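Local coordinates for sperm autoantigenic protein 17 (Danio rerio, PDB 7MY4), which probably dimerises through a docking and dimerization domain related to that of type II PKA regulatory subunits and so binds A-kinase anchoring proteins, at residues L21-G24 against L25-V29. Residues are numbered along the deposited sequence; the frame is centred on the assembly and turned at random. Where two conformers were deposited one is given.
Sequences LLEG and LTREV
In the RIIa-type docking and dimerization domain, the first helix (18-32) offers a worked example of i to i+4 pairing, with E23 and R27 joined by a salt bridge one turn apart on its surface. The two side chains run side by side, and a single carboxylate oxygen, OE2 of E23, takes both bonds: R27 NE at 2.8 Å on its anti side and R27 NH2 at 3.1 Å from above the carboxylate plane. OE2 lies in the guanidinium plane, at its edge, although the two flat groups are turned 49° apart. E23 sends CG anti to its nitrogen (chi1 -178°) and continues extended alongside the R27 chain, itself extended from CG to NE. An alanine in place of E23 removes the carboxylate, and R27 NE and NH2 would probably lose this partner, leaving the guanidinium freer to swing. Another face carries L21, L25 and V29, which touch L48, Y44 and F40 of helix 37-55, respectively. Beneath the salt bridge, E23 O accepts the backbone NH of R27. T26 doubles the usual helical bond: its N and OG1 approach L22 O from opposite faces of the carbonyl plane, OG1 at 2.8 Å. A water bridges G24 O, at 2.8 Å, to OE2 of E28.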
# COMPACT_ATOMS: atom_id res chain seq x y z
N LEU A 21 -1.32 -8.65 1.49
CA LEU A 21 -1.86 -7.47 0.84
C LEU A 21 -3.32 -7.70 0.44
O LEU A 21 -4.20 -6.87 0.71
CB LEU A 21 -1.01 -7.10 -0.37
CG LEU A 21 -1.34 -5.75 -0.98
CD1 LEU A 21 -0.89 -4.63 -0.07
CD2 LEU A 21 -0.70 -5.57 -2.37
N LEU A 22 -3.59 -8.85 -0.20
CA LEU A 22 -4.95 -9.19 -0.58
C LEU A 22 -5.85 -9.36 0.65
O LEU A 22 -7.05 -9.01 0.61
CB LEU A 22 -4.95 -10.47 -1.41
CG LEU A 22 -4.24 -10.42 -2.76
CD1 LEU A 22 -4.31 -11.78 -3.36
CD2 LEU A 22 -4.87 -9.39 -3.67
N GLU A 23 -5.31 -9.95 1.72
CA GLU A 23 -6.11 -10.16 2.92
C GLU A 23 -6.56 -8.83 3.52
O GLU A 23 -7.69 -8.71 4.01
CB GLU A 23 -5.32 -10.96 3.95
CG GLU A 23 -6.17 -11.23 5.21
CD GLU A 23 -5.55 -12.15 6.23
OE1 GLU A 23 -4.64 -12.94 5.88
OE2 GLU A 23 -6.00 -12.11 7.41
N GLY A 24 -5.68 -7.83 3.49
CA GLY A 24 -6.04 -6.53 4.06
C GLY A 24 -7.18 -5.89 3.30
O GLY A 24 -8.14 -5.37 3.89
N LEU A 25 -7.10 -5.93 1.98
CA LEU A 25 -8.21 -5.47 1.16
C LEU A 25 -9.47 -6.24 1.51
O LEU A 25 -10.54 -5.67 1.73
CB LEU A 25 -7.87 -5.64 -0.32
CG LEU A 25 -9.03 -5.40 -1.28
CD1 LEU A 25 -9.49 -3.95 -1.21
CD2 LEU A 25 -8.64 -5.79 -2.68
N THR A 26 -9.36 -7.56 1.53
CA THR A 26 -10.53 -8.41 1.72
C THR A 26 -11.21 -8.13 3.04
O THR A 26 -12.44 -8.00 3.11
CB THR A 26 -10.10 -9.88 1.63
OG1 THR A 26 -9.57 -10.11 0.32
CG2 THR A 26 -11.28 -10.81 1.90
N ARG A 27 -10.43 -8.03 4.10
CA ARG A 27 -11.03 -7.78 5.40
C ARG A 27 -11.70 -6.42 5.45
O ARG A 27 -12.74 -6.27 6.11
CB ARG A 27 -9.97 -7.93 6.48
CG ARG A 27 -9.63 -9.39 6.66
CD ARG A 27 -8.93 -9.65 7.93
NE ARG A 27 -8.42 -11.00 8.13
CZ ARG A 27 -9.08 -11.98 8.74
NH1 ARG A 27 -10.32 -11.81 9.20
NH2 ARG A 27 -8.49 -13.16 8.92
N GLU A 28 -11.15 -5.41 4.77
CA GLU A 28 -11.81 -4.11 4.81
C GLU A 28 -13.08 -4.11 3.95
O GLU A 28 -14.08 -3.49 4.33
CB GLU A 28 -10.85 -3.00 4.39
CG GLU A 28 -9.77 -2.70 5.43
CD GLU A 28 -10.32 -2.46 6.82
OE1 GLU A 28 -11.12 -1.50 6.99
OE2 GLU A 28 -9.97 -3.23 7.75
N VAL A 29 -13.08 -4.83 2.82
CA VAL A 29 -14.32 -5.01 2.06
C VAL A 29 -15.40 -5.68 2.91
O VAL A 29 -16.57 -5.27 2.92
CB VAL A 29 -14.03 -5.84 0.79
CG1 VAL A 29 -15.32 -6.30 0.15
CG2 VAL A 29 -13.20 -5.01 -0.21
O HOH W 1 -7.69 -4.60 6.54